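Local atomic coordinates of benzoylformate decarboxylase (Mycobacterium smegmatis, PDB entry 4Q9D), a protein that belongs to the thiamine pyrophosphate-dependent enzymes, a three-domain protein whose chains assemble as a tetramer and hold a magnesium ion. Residues B[32-37]-B[164-169]; B[221-226]-B[320-325]; B[287-292]-B[308-313]; B[418-423]-B[450-455]. All coordinates share one frame; numbering follows the deposited sequence.

Contact 1: B[32-37]-B[164-169]; sequences ESFLRD and DDWDKP
One face of the Trp166 indole carries Phe34, whose CD1 lies over the six-membered ring toward its rim, 3.3 Å from CZ2. The two rings are inclined at 40°, their centroids 4.8 Å apart, while CB of Phe34 makes a CH-pi contact over the five-membered ring, 3.9 Å from its centroid. Phe34 reaches this face because its CG is anti to the backbone N (chi1 169°), and Tyr12 of helix 7-18 meets the same phenyl ring. Ser33 OG approaches Trp166 CD1 obliquely at 3.4 Å, but its hydrogen bond goes to the carbonyl of Leu163.

The second flat group is the Arg36 guanidinium. CA of Ser33 and the carbonyl oxygen of Glu32 lie over one of its faces, and two carboxylates sit at its edge: Asp167 OD2 forms a salt bridge 3.2 Å from NH2, and Glu32 OE2 a long one to NH1. The guanidinium and the Asp167 carboxylate are nearly coplanar, 29° apart. The other Asp167 oxygen, OD1, accepts a hydrogen bond from a water at 2.7 Å that also donates to the carbonyl oxygen of Ser33. A buried aromatic pair and a more exposed salt-bridge network thus join the end of helix 32-35 to the loop after strand 157-162; Asp167, with longer-range help from Glu32, probably holds the guanidinium in place and balances its charge.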
loop_
_atom_site.group_PDB
_atom_site.type_symbol
_atom_site.label_atom_id
_atom_site.label_comp_id
_atom_site.label_asym_id
_atom_site.label_seq_id
_atom_site.Cartn_x
_atom_site.Cartn_y
_atom_site.Cartn_z
ATOM N N GLU B 32 8.892 6.061 25.556
ATOM C CA GLU B 32 9.008 6.554 26.938
ATOM C C GLU B 32 7.837 7.451 27.392
ATOM O O GLU B 32 7.317 7.306 28.507
ATOM C CB GLU B 32 10.343 7.256 27.182
ATOM C CG GLU B 32 10.275 8.223 28.358
ATOM C CD GLU B 32 11.559 8.270 29.162
ATOM O OE1 GLU B 32 12.616 7.881 28.609
ATOM O OE2 GLU B 32 11.506 8.690 30.346
ATOM N N SER B 33 7.363 8.339 26.533
ATOM C CA SER B 33 6.292 9.219 26.993
ATOM C C SER B 33 4.986 8.470 27.176
ATOM O O SER B 33 4.109 8.926 27.930
ATOM C CB SER B 33 6.104 10.430 26.067
ATOM O OG SER B 33 5.792 10.027 24.744
ATOM N N PHE B 34 4.843 7.326 26.494
ATOM C CA PHE B 34 3.650 6.482 26.678
ATOM C C PHE B 34 3.722 5.718 28.009
ATOM O O PHE B 34 2.737 5.612 28.739
ATOM C CB PHE B 34 3.488 5.468 25.513
ATOM C CG PHE B 34 2.439 4.405 25.777
ATOM C CD1 PHE B 34 1.127 4.758 26.074
ATOM C CD2 PHE B 34 2.767 3.053 25.748
ATOM C CE1 PHE B 34 0.155 3.789 26.317
ATOM C CE2 PHE B 34 1.794 2.065 25.991
ATOM C CZ PHE B 34 0.483 2.441 26.282
ATOM N N LEU B 35 4.902 5.161 28.285
ATOM C CA LEU B 35 5.112 4.229 29.397
ATOM C C LEU B 35 5.384 4.917 30.739
ATOM O O LEU B 35 5.234 4.301 31.802
ATOM C CB LEU B 35 6.270 3.291 29.062
ATOM C CG LEU B 35 5.959 2.347 27.881
ATOM C CD1 LEU B 35 7.138 1.470 27.598
ATOM C CD2 LEU B 35 4.728 1.490 28.209
ATOM N N ARG B 36 5.809 6.172 30.670
ATOM C CA ARG B 36 6.078 6.991 31.854
ATOM C C ARG B 36 4.844 7.054 32.776
ATOM O O ARG B 36 3.714 7.140 32.297
ATOM C CB ARG B 36 6.470 8.405 31.407
ATOM C CG ARG B 36 7.345 9.165 32.393
ATOM C CD ARG B 36 8.252 10.179 31.686
ATOM N NE ARG B 36 7.504 11.110 30.838
ATOM C CZ ARG B 36 7.923 11.543 29.646
ATOM N NH1 ARG B 36 9.085 11.123 29.155
ATOM N NH2 ARG B 36 7.179 12.388 28.933
ATOM N N ASP B 37 5.048 6.999 34.089
ATOM C CA ASP B 37 3.919 7.029 35.024
ATOM C C ASP B 37 2.920 5.930 34.728
ATOM O O ASP B 37 1.714 6.148 34.788
ATOM C CB ASP B 37 3.188 8.358 34.943
ATOM C CG ASP B 37 3.954 9.464 35.601
ATOM O OD1 ASP B 37 4.546 9.179 36.659
ATOM O OD2 ASP B 37 3.982 10.591 35.054
ATOM N N ASP B 164 4.994 13.002 21.211
ATOM C CA ASP B 164 4.661 14.270 21.860
ATOM C C ASP B 164 3.187 14.333 22.166
ATOM O O ASP B 164 2.751 15.229 22.874
ATOM C CB ASP B 164 5.133 15.499 21.033
ATOM C CG ASP B 164 4.637 15.467 19.590
ATOM O OD1 ASP B 164 4.699 14.392 18.960
ATOM O OD2 ASP B 164 4.191 16.506 19.072
ATOM N N ASP B 165 2.410 13.379 21.656
ATOM C CA ASP B 165 0.962 13.440 21.827
ATOM C C ASP B 165 0.540 13.283 23.292
ATOM O O ASP B 165 -0.454 13.856 23.733
ATOM C CB ASP B 165 0.236 12.368 20.961
ATOM C CG ASP B 165 0.161 12.753 19.470
ATOM O OD1 ASP B 165 0.691 13.828 19.088
ATOM O OD2 ASP B 165 -0.414 11.974 18.672
ATOM N N TRP B 166 1.278 12.470 24.030
ATOM C CA TRP B 166 0.809 11.949 25.310
ATOM C C TRP B 166 0.686 13.049 26.370
ATOM O O TRP B 166 -0.157 12.972 27.254
ATOM C CB TRP B 166 1.777 10.843 25.791
ATOM C CG TRP B 166 1.665 9.599 24.925
ATOM C CD1 TRP B 166 2.546 9.170 23.981
ATOM C CD2 TRP B 166 0.558 8.686 24.885
ATOM N NE1 TRP B 166 2.077 8.028 23.377
ATOM C CE2 TRP B 166 0.859 7.709 23.914
ATOM C CE3 TRP B 166 -0.649 8.595 25.589
ATOM C CZ2 TRP B 166 0.008 6.639 23.638
ATOM C CZ3 TRP B 166 -1.508 7.540 25.299
ATOM C CH2 TRP B 166 -1.174 6.577 24.323
ATOM N N ASP B 167 1.546 14.061 26.274
ATOM C CA ASP B 167 1.551 15.152 27.246
ATOM C C ASP B 167 0.629 16.303 26.877
ATOM O O ASP B 167 0.539 17.265 27.611
ATOM C CB ASP B 167 2.982 15.648 27.489
ATOM C CG ASP B 167 3.814 14.609 28.226
ATOM O OD1 ASP B 167 3.187 13.797 28.967
ATOM O OD2 ASP B 167 5.062 14.580 28.058
ATOM N N LYS B 168 -0.094 16.191 25.767
ATOM C CA LYS B 168 -1.026 17.251 25.408
ATOM C C LYS B 168 -2.293 17.235 26.292
ATOM O O LYS B 168 -2.703 16.189 26.782
ATOM C CB LYS B 168 -1.352 17.170 23.912
ATOM C CG LYS B 168 -0.084 17.292 23.028
ATOM C CD LYS B 168 0.450 18.726 23.139
ATOM C CE LYS B 168 1.528 19.018 22.101
ATOM N NZ LYS B 168 2.769 18.318 22.462
ATOM N N PRO B 169 -2.917 18.405 26.500
ATOM C CA PRO B 169 -4.181 18.435 27.260
ATOM C C PRO B 169 -5.228 17.568 26.571
ATOM O O PRO B 169 -5.383 17.685 25.356
ATOM C CB PRO B 169 -4.614 19.919 27.183
ATOM C CG PRO B 169 -3.319 20.679 27.009
ATOM C CD PRO B 169 -2.423 19.750 26.151
HETATM O O HOH W 1 3.917 11.244 29.195
#

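Contact 2: B[221-226]-B[320-325]; sequences IEFAEK and IALSRL
Phe223 fills the space between helices 217-227 and 318-328, touching Leu322 and Leu325 with different parts of its side chain. The tight part is at CE1 and CD1 of the ring, which lie 3.5 and 3.8 Å from CB of Leu325. Across the ring but on the same side of its plane, CD2 of Phe223 rests 3.8 Å from the CD2 methyl of Leu322, and CB of Phe223 meets the same methyl at 3.9 Å. With CG anti to its backbone N (chi1 179°), Phe223 extends straight across to the facing helix, where its side chain runs at about a right angle to that of Leu322. All three residues are buried, and the backbones come to 6.2 Å between the CA atoms of Phe223 and Leu322.

No hydrogen bond links the two segments, and the packing thins out quickly beyond these apolar groups. Glu222 and Glu225 are exposed, and so is Arg324, whose CB points away from helix 217-227 and whose guanidinium forms a salt bridge with Glu327. Lys226 is extended past the contact, its NZ hydrogen-bonded to the carbonyl of Thr326.

The pair belongs to the central domain, a Rossmann-like fold in which a parallel sheet is flanked by helices. Strand 203-207 underlies the contact, with Leu205 touching Phe223 and Leu207 touching Leu322, while helix 187-199 covers Leu325 through Leu190 and Ala194.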
loop_
_atom_site.group_PDB
_atom_site.type_symbol
_atom_site.label_atom_id
_atom_site.label_comp_id
_atom_site.label_asym_id
_atom_site.label_seq_id
_atom_site.Cartn_x
_atom_site.Cartn_y
_atom_site.Cartn_z
ATOM N N ILE B 221 -20.285 -30.488 20.333
ATOM C CA ILE B 221 -20.558 -31.865 20.757
ATOM C C ILE B 221 -22.049 -32.201 20.653
ATOM O O ILE B 221 -22.437 -33.235 20.108
ATOM C CB ILE B 221 -20.107 -32.074 22.200
ATOM C CG1 ILE B 221 -18.575 -32.139 22.263
ATOM C CG2 ILE B 221 -20.750 -33.366 22.796
ATOM C CD1 ILE B 221 -18.052 -32.007 23.692
ATOM N N GLU B 222 -22.885 -31.300 21.156
ATOM C CA GLU B 222 -24.326 -31.499 21.113
ATOM C C GLU B 222 -24.835 -31.630 19.675
ATOM O O GLU B 222 -25.639 -32.517 19.356
ATOM C CB GLU B 222 -25.038 -30.356 21.849
ATOM C CG GLU B 222 -26.549 -30.563 21.946
ATOM C CD GLU B 222 -27.267 -29.382 22.584
ATOM O OE1 GLU B 222 -26.700 -28.266 22.601
ATOM O OE2 GLU B 222 -28.401 -29.571 23.061
ATOM N N PHE B 223 -24.351 -30.769 18.787
ATOM C CA PHE B 223 -24.717 -30.903 17.382
ATOM C C PHE B 223 -24.184 -32.201 16.772
ATOM O O PHE B 223 -24.883 -32.892 16.038
ATOM C CB PHE B 223 -24.239 -29.705 16.551
ATOM C CG PHE B 223 -24.591 -29.824 15.090
ATOM C CD1 PHE B 223 -25.898 -29.650 14.661
ATOM C CD2 PHE B 223 -23.623 -30.123 14.156
ATOM C CE1 PHE B 223 -26.228 -29.772 13.315
ATOM C CE2 PHE B 223 -23.939 -30.224 12.824
ATOM C CZ PHE B 223 -25.252 -30.065 12.403
ATOM N N ALA B 224 -22.926 -32.511 17.045
ATOM C CA ALA B 224 -22.302 -33.666 16.422
ATOM C C ALA B 224 -23.037 -34.937 16.857
ATOM O O ALA B 224 -23.246 -35.849 16.054
ATOM C CB ALA B 224 -20.821 -33.750 16.809
ATOM N N GLU B 225 -23.437 -34.982 18.128
ATOM C CA GLU B 225 -24.126 -36.174 18.658
ATOM C C GLU B 225 -25.534 -36.365 18.076
ATOM O O GLU B 225 -25.914 -37.473 17.725
ATOM C CB GLU B 225 -24.149 -36.161 20.186
ATOM C CG GLU B 225 -22.766 -36.461 20.783
ATOM C CD GLU B 225 -22.797 -36.472 22.298
ATOM O OE1 GLU B 225 -23.869 -36.151 22.838
ATOM O OE2 GLU B 225 -21.756 -36.777 22.941
ATOM N N LYS B 226 -26.283 -35.281 17.918
ATOM C CA LYS B 226 -27.545 -35.366 17.200
ATOM C C LYS B 226 -27.383 -35.796 15.752
ATOM O O LYS B 226 -28.125 -36.641 15.260
ATOM C CB LYS B 226 -28.305 -34.054 17.251
ATOM C CG LYS B 226 -29.686 -34.166 16.608
ATOM C CD LYS B 226 -30.523 -32.961 17.015
ATOM C CE LYS B 226 -31.933 -33.017 16.404
ATOM N NZ LYS B 226 -32.755 -31.897 16.917
ATOM N N ILE B 320 -23.193 -19.717 17.704
ATOM C CA ILE B 320 -24.608 -19.489 17.442
ATOM C C ILE B 320 -25.107 -20.457 16.372
ATOM O O ILE B 320 -26.191 -21.016 16.477
ATOM C CB ILE B 320 -24.856 -18.035 16.976
ATOM C CG1 ILE B 320 -24.499 -17.073 18.104
ATOM C CG2 ILE B 320 -26.310 -17.839 16.559
ATOM C CD1 ILE B 320 -24.646 -15.611 17.714
ATOM N N ALA B 321 -24.328 -20.632 15.310
ATOM C CA ALA B 321 -24.743 -21.510 14.231
ATOM C C ALA B 321 -24.986 -22.932 14.725
ATOM O O ALA B 321 -25.977 -23.531 14.345
ATOM C CB ALA B 321 -23.719 -21.507 13.060
ATOM N N LEU B 322 -24.081 -23.455 15.561
ATOM C CA LEU B 322 -24.152 -24.852 16.017
ATOM C C LEU B 322 -25.366 -25.107 16.924
ATOM O O LEU B 322 -26.102 -26.054 16.699
ATOM C CB LEU B 322 -22.858 -25.294 16.721
ATOM C CG LEU B 322 -21.641 -25.593 15.825
ATOM C CD1 LEU B 322 -20.338 -25.485 16.648
ATOM C CD2 LEU B 322 -21.773 -26.967 15.142
ATOM N N SER B 323 -25.575 -24.246 17.917
ATOM C CA SER B 323 -26.746 -24.318 18.791
ATOM C C SER B 323 -28.025 -24.291 17.987
ATOM O O SER B 323 -28.942 -25.060 18.237
ATOM C CB SER B 323 -26.782 -23.137 19.763
ATOM O OG SER B 323 -25.627 -23.166 20.566
ATOM N N ARG B 324 -28.085 -23.384 17.022
ATOM C CA ARG B 324 -29.281 -23.242 16.220
ATOM C C ARG B 324 -29.513 -24.444 15.280
ATOM O O ARG B 324 -30.631 -24.920 15.125
ATOM C CB ARG B 324 -29.237 -21.910 15.460
ATOM C CG ARG B 324 -30.524 -21.553 14.778
ATOM C CD ARG B 324 -31.675 -21.309 15.762
ATOM N NE ARG B 324 -32.964 -21.545 15.106
ATOM C CZ ARG B 324 -34.057 -21.952 15.738
ATOM N NH1 ARG B 324 -34.014 -22.151 17.049
ATOM N NH2 ARG B 324 -35.191 -22.157 15.067
ATOM N N LEU B 325 -28.449 -24.927 14.655
ATOM C CA LEU B 325 -28.531 -26.097 13.798
ATOM C C LEU B 325 -29.048 -27.321 14.550
ATOM O O LEU B 325 -29.820 -28.088 14.010
ATOM C CB LEU B 325 -27.158 -26.403 13.198
ATOM C CG LEU B 325 -26.796 -25.528 11.993
ATOM C CD1 LEU B 325 -25.347 -25.779 11.589
ATOM C CD2 LEU B 325 -27.762 -25.840 10.842
#

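Contact 3: B[287-292]-B[308-313]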
loop_
_atom_site.group_PDB
_atom_site.type_symbol
_atom_site.label_atom_id
_atom_site.label_comp_id
_atom_site.label_asym_id
_atom_site.label_seq_id
_atom_site.Cartn_x
_atom_site.Cartn_y
_atom_site.Cartn_z
ATOM N N GLU B 287 -9.198 -33.166 -7.218
ATOM C CA GLU B 287 -10.375 -32.324 -7.302
ATOM C C GLU B 287 -10.592 -31.791 -5.896
ATOM O O GLU B 287 -10.518 -32.558 -4.942
ATOM C CB GLU B 287 -11.599 -33.155 -7.714
ATOM C CG GLU B 287 -11.448 -33.873 -9.059
ATOM C CD GLU B 287 -11.110 -32.912 -10.170
ATOM O OE1 GLU B 287 -11.792 -31.867 -10.279
ATOM O OE2 GLU B 287 -10.138 -33.186 -10.913
ATOM N N TYR B 288 -10.865 -30.495 -5.768
ATOM C CA TYR B 288 -11.221 -29.923 -4.475
ATOM C C TYR B 288 -12.319 -30.749 -3.827
ATOM O O TYR B 288 -12.234 -31.095 -2.641
ATOM C CB TYR B 288 -11.653 -28.459 -4.635
ATOM C CG TYR B 288 -10.495 -27.565 -4.998
ATOM C CD1 TYR B 288 -9.405 -27.449 -4.136
ATOM C CD2 TYR B 288 -10.474 -26.846 -6.194
ATOM C CE1 TYR B 288 -8.315 -26.648 -4.445
ATOM C CE2 TYR B 288 -9.365 -26.019 -6.515
ATOM C CZ TYR B 288 -8.306 -25.926 -5.626
ATOM O OH TYR B 288 -7.191 -25.164 -5.916
ATOM N N LEU B 289 -13.346 -31.069 -4.615
ATOM C CA LEU B 289 -14.467 -31.886 -4.152
ATOM C C LEU B 289 -14.791 -32.873 -5.230
ATOM O O LEU B 289 -15.071 -32.479 -6.357
ATOM C CB LEU B 289 -15.726 -31.051 -4.004
ATOM C CG LEU B 289 -16.298 -30.564 -2.693
ATOM C CD1 LEU B 289 -17.742 -30.083 -2.946
ATOM C CD2 LEU B 289 -16.210 -31.591 -1.611
ATOM N N PRO B 290 -14.819 -34.152 -4.884
ATOM C CA PRO B 290 -15.221 -35.161 -5.879
ATOM C C PRO B 290 -16.720 -35.082 -6.217
ATOM O O PRO B 290 -17.552 -34.827 -5.330
ATOM C CB PRO B 290 -14.913 -36.483 -5.174
ATOM C CG PRO B 290 -15.033 -36.146 -3.684
ATOM C CD PRO B 290 -14.590 -34.716 -3.543
ATOM N N GLU B 291 -17.047 -35.288 -7.492
ATOM C CA GLU B 291 -18.432 -35.377 -7.950
ATOM C C GLU B 291 -19.259 -36.326 -7.078
ATOM O O GLU B 291 -18.788 -37.380 -6.665
ATOM C CB GLU B 291 -18.478 -35.824 -9.406
ATOM C CG GLU B 291 -19.866 -35.739 -10.028
ATOM C CD GLU B 291 -19.893 -36.293 -11.437
ATOM O OE1 GLU B 291 -19.685 -37.517 -11.603
ATOM O OE2 GLU B 291 -20.115 -35.505 -12.382
ATOM N N GLY B 292 -20.473 -35.918 -6.742
ATOM C CA GLY B 292 -21.259 -36.702 -5.806
ATOM C C GLY B 292 -21.143 -36.250 -4.354
ATOM O O GLY B 292 -21.907 -36.701 -3.489
ATOM N N ALA B 308 -12.884 -19.915 -0.626
ATOM C CA ALA B 308 -13.177 -21.340 -0.738
ATOM C C ALA B 308 -13.379 -21.687 -2.208
ATOM O O ALA B 308 -14.095 -20.984 -2.900
ATOM C CB ALA B 308 -14.428 -21.692 0.076
ATOM N N PRO B 309 -12.722 -22.761 -2.702
ATOM C CA PRO B 309 -12.834 -23.104 -4.128
ATOM C C PRO B 309 -14.195 -23.700 -4.491
ATOM O O PRO B 309 -14.585 -23.697 -5.664
ATOM C CB PRO B 309 -11.730 -24.168 -4.325
ATOM C CG PRO B 309 -11.548 -24.786 -2.984
ATOM C CD PRO B 309 -11.813 -23.665 -1.977
ATOM N N VAL B 310 -14.907 -24.213 -3.490
ATOM C CA VAL B 310 -16.152 -24.937 -3.745
ATOM C C VAL B 310 -17.081 -24.719 -2.572
ATOM O O VAL B 310 -16.629 -24.296 -1.505
ATOM C CB VAL B 310 -15.900 -26.474 -3.821
ATOM C CG1 VAL B 310 -15.066 -26.823 -5.027
ATOM C CG2 VAL B 310 -15.248 -26.988 -2.515
ATOM N N GLY B 311 -18.367 -25.024 -2.770
ATOM C CA GLY B 311 -19.333 -25.100 -1.679
ATOM C C GLY B 311 -20.294 -23.931 -1.599
ATOM O O GLY B 311 -20.112 -22.885 -2.244
ATOM N N ASP B 312 -21.314 -24.098 -0.772
ATOM C CA ASP B 312 -22.177 -22.990 -0.389
ATOM C C ASP B 312 -21.845 -22.617 1.042
ATOM O O ASP B 312 -21.747 -23.489 1.916
ATOM C CB ASP B 312 -23.659 -23.386 -0.532
ATOM C CG ASP B 312 -24.020 -23.704 -1.960
ATOM O OD1 ASP B 312 -23.987 -22.789 -2.817
ATOM O OD2 ASP B 312 -24.318 -24.871 -2.240
ATOM N N SER B 313 -21.689 -21.321 1.292
ATOM C CA SER B 313 -21.222 -20.878 2.595
ATOM C C SER B 313 -22.180 -19.875 3.222
ATOM O O SER B 313 -22.985 -19.249 2.536
ATOM C CB SER B 313 -19.849 -20.206 2.446
ATOM O OG SER B 313 -19.931 -19.125 1.513
#
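Pro309 lies against one face of the Tyr288 ring, its CB 3.6 Å from the ring centroid and 16° off the normal, a CH-pi contact. This packing joins two loops of the Rossmann-like central domain, one leading into strand 294-299 and the other into the neighbouring parallel strand 312-315. The proline CG shares the same face, 3.6 Å from CG of the tyrosine, and the side chains cross at about a right angle. Next to them Val310 sends its methyls to different partners: CG1 goes to CB of Tyr288 at 3.8 Å, CG2 to Leu289. No hydrogen bond crosses between the segments.

Further out, Ile257 of helix 257-264 and Tyr280 of a loop touch Tyr288, Val277 packs on Pro309, and Leu289 rests on Leu295 of strand 294-299. Val109 of a second subunit packs on both Tyr288 and Pro309, which places this pair at a subunit interface. Asp312, where strand 312-315 begins, is hydrogen-bonded through OD1 to Ser178 of a third subunit. With chi1 at -67°, the CG2 methyl of Val310 sits between its own backbone N and carbonyl carbon, and from there it comes to 3.7 Å from CG of Leu289.

Contact 4: B[418-423]-B[450-455]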
loop_
_atom_site.group_PDB
_atom_site.type_symbol
_atom_site.label_atom_id
_atom_site.label_comp_id
_atom_site.label_asym_id
_atom_site.label_seq_id
_atom_site.Cartn_x
_atom_site.Cartn_y
_atom_site.Cartn_z
ATOM N N GLY B 418 -1.876 -15.731 31.012
ATOM C CA GLY B 418 -3.319 -15.641 30.872
ATOM C C GLY B 418 -4.046 -16.486 31.898
ATOM O O GLY B 418 -4.986 -16.008 32.525
ATOM N N ASP B 419 -3.633 -17.747 32.054
ATOM C CA ASP B 419 -4.242 -18.642 33.049
ATOM C C ASP B 419 -4.175 -17.996 34.438
ATOM O O ASP B 419 -5.151 -17.997 35.173
ATOM C CB ASP B 419 -3.522 -19.998 33.100
ATOM C CG ASP B 419 -3.755 -20.829 31.867
ATOM O OD1 ASP B 419 -4.708 -20.517 31.118
ATOM O OD2 ASP B 419 -2.993 -21.806 31.647
ATOM N N ARG B 420 -3.021 -17.429 34.779
ATOM C CA ARG B 420 -2.858 -16.807 36.087
ATOM C C ARG B 420 -3.777 -15.584 36.244
ATOM O O ARG B 420 -4.424 -15.443 37.273
ATOM C CB ARG B 420 -1.391 -16.456 36.358
ATOM C CG ARG B 420 -1.189 -15.545 37.555
ATOM C CD ARG B 420 0.281 -15.211 37.749
ATOM N NE ARG B 420 1.136 -16.399 37.923
ATOM C CZ ARG B 420 2.470 -16.340 37.930
ATOM N NH1 ARG B 420 3.076 -15.172 37.737
ATOM N NH2 ARG B 420 3.212 -17.432 38.102
ATOM N N ALA B 421 -3.871 -14.732 35.218
ATOM C CA ALA B 421 -4.799 -13.598 35.266
ATOM C C ALA B 421 -6.274 -14.013 35.389
ATOM O O ALA B 421 -7.039 -13.337 36.068
ATOM C CB ALA B 421 -4.614 -12.675 34.056
ATOM N N ARG B 422 -6.684 -15.104 34.743
ATOM C CA ARG B 422 -8.109 -15.466 34.751
ATOM C C ARG B 422 -8.450 -16.487 35.846
ATOM O O ARG B 422 -9.561 -17.015 35.882
ATOM C CB ARG B 422 -8.553 -16.014 33.388
ATOM C CG ARG B 422 -7.920 -17.343 33.027
ATOM C CD ARG B 422 -7.829 -17.585 31.510
ATOM N NE ARG B 422 -7.355 -18.947 31.226
ATOM C CZ ARG B 422 -8.169 -19.963 30.967
ATOM N NH1 ARG B 422 -9.488 -19.745 30.934
ATOM N NH2 ARG B 422 -7.676 -21.180 30.732
ATOM N N GLY B 423 -7.482 -16.784 36.709
ATOM C CA GLY B 423 -7.712 -17.648 37.856
ATOM C C GLY B 423 -7.785 -19.133 37.541
ATOM O O GLY B 423 -8.398 -19.887 38.276
ATOM N N HIS B 450 8.577 -14.547 35.605
ATOM C CA HIS B 450 7.237 -14.578 36.195
ATOM C C HIS B 450 6.897 -15.917 36.845
ATOM O O HIS B 450 5.746 -16.137 37.232
ATOM C CB HIS B 450 6.165 -14.200 35.165
ATOM C CG HIS B 450 6.304 -12.802 34.664
ATOM N ND1 HIS B 450 5.497 -11.780 35.101
ATOM C CD2 HIS B 450 7.192 -12.249 33.805
ATOM C CE1 HIS B 450 5.874 -10.649 34.525
ATOM N NE2 HIS B 450 6.901 -10.906 33.738
ATOM N N LYS B 451 7.902 -16.792 36.960
ATOM C CA LYS B 451 7.747 -18.095 37.608
ATOM C C LYS B 451 6.520 -18.837 37.083
ATOM O O LYS B 451 5.663 -19.249 37.850
ATOM C CB LYS B 451 7.633 -17.921 39.121
ATOM C CG LYS B 451 8.915 -17.398 39.788
ATOM C CD LYS B 451 8.625 -17.112 41.266
ATOM C CE LYS B 451 9.858 -16.632 42.003
ATOM N NZ LYS B 451 10.337 -15.345 41.445
ATOM N N LEU B 452 6.431 -18.994 35.768
ATOM C CA LEU B 452 5.251 -19.606 35.181
ATOM C C LEU B 452 5.342 -21.147 35.203
ATOM O O LEU B 452 6.431 -21.708 35.042
ATOM C CB LEU B 452 5.055 -19.064 33.759
ATOM C CG LEU B 452 4.798 -17.551 33.732
ATOM C CD1 LEU B 452 4.898 -16.990 32.301
ATOM C CD2 LEU B 452 3.437 -17.270 34.326
ATOM N N PRO B 453 4.197 -21.833 35.405
ATOM C CA PRO B 453 4.200 -23.304 35.380
ATOM C C PRO B 453 4.168 -23.796 33.943
ATOM O O PRO B 453 3.137 -24.258 33.426
ATOM C CB PRO B 453 2.905 -23.686 36.118
ATOM C CG PRO B 453 1.959 -22.531 35.770
ATOM C CD PRO B 453 2.859 -21.278 35.709
ATOM N N ILE B 454 5.331 -23.721 33.306
ATOM C CA ILE B 454 5.472 -24.193 31.954
ATOM C C ILE B 454 6.592 -25.220 31.893
ATOM O O ILE B 454 7.700 -24.987 32.383
ATOM C CB ILE B 454 5.807 -23.054 30.978
ATOM C CG1 ILE B 454 4.793 -21.904 31.102
ATOM C CG2 ILE B 454 5.868 -23.603 29.543
ATOM C CD1 ILE B 454 5.214 -20.700 30.274
ATOM N N VAL B 455 6.296 -26.355 31.279
ATOM C CA VAL B 455 7.316 -27.367 31.047
ATOM C C VAL B 455 7.576 -27.405 29.556
ATOM O O VAL B 455 6.708 -27.812 28.782
ATOM C CB VAL B 455 6.856 -28.775 31.528
ATOM C CG1 VAL B 455 7.968 -29.782 31.300
ATOM C CG2 VAL B 455 6.445 -28.730 33.012
HETATM O O HOH W 2 2.648 -12.505 36.857
#
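Arg420 reaches from near the C-terminal end of helix 408-421 to the backbone of His450 and Lys451. Its CB points toward segment 450-455, and CG is anti to the backbone N (chi1 167°), which carries CG and CD away from the helix before the chain bends at chi3 (-58°) and turns the guanidinium to the far loop. CZ and NH2 have the CD2 methyl of Leu452 over one face, 3.8 Å from each. At the edge, NH1 and NH2 grip one atom end-on: NH1 donates to His450 O at 2.9 Å, and NH2 to the same oxygen at 3.0 Å, in that second case nearly along the C=O axis.

That oxygen lies at the end of helix 443-449, which is closed by a Schellman motif with Lys451, at positive phi, as its C-prime residue. A cationic guanidinium beside carbonyls is probably favourable there, at the negative end of the helix dipole. Helix 408-421 has its own Schellman ending, with Gly423 as C-prime. Both belong to the C-terminal TPP-binding domain, where segment 450-455 runs into the start of strand 454-460 of a parallel sheet.

NH2 has a further, weak bond to Lys451 O at 3.1 Å. Arg420 NH1 also donates to a water oxygen at 2.8 Å. The same water has a weak link to His450 ND1. Leu452 itself is buried against Val413 and Leu417 of helix 408-421. On the same helix end, Arg422 uses NE and NH2 to hold Asp419 OD1 side-on, while Asp419 OD2 forms a salt bridge with Arg426.

The contacts fall into the three domains. Contact 1 comes first, in the N-terminal domain, beside the parallel sheet that includes strand 157-162; contacts 2 and 3 follow in the central domain; contact 4 is last, in the C-terminal domain. Contact 3 lies between the two segments of contact 2 in sequence, and strand 312-315 runs on to helix 318-328, with the two centres about 23 Å apart. Contacts 1 and 3 are the most distant, about 54 Å between centres, on opposite sides of the chain's centre, yet both touch the second subunit. Contact 4 lies about 31 Å from contact 1, between centres. Each contact joins elements of a single domain, and none bridges two.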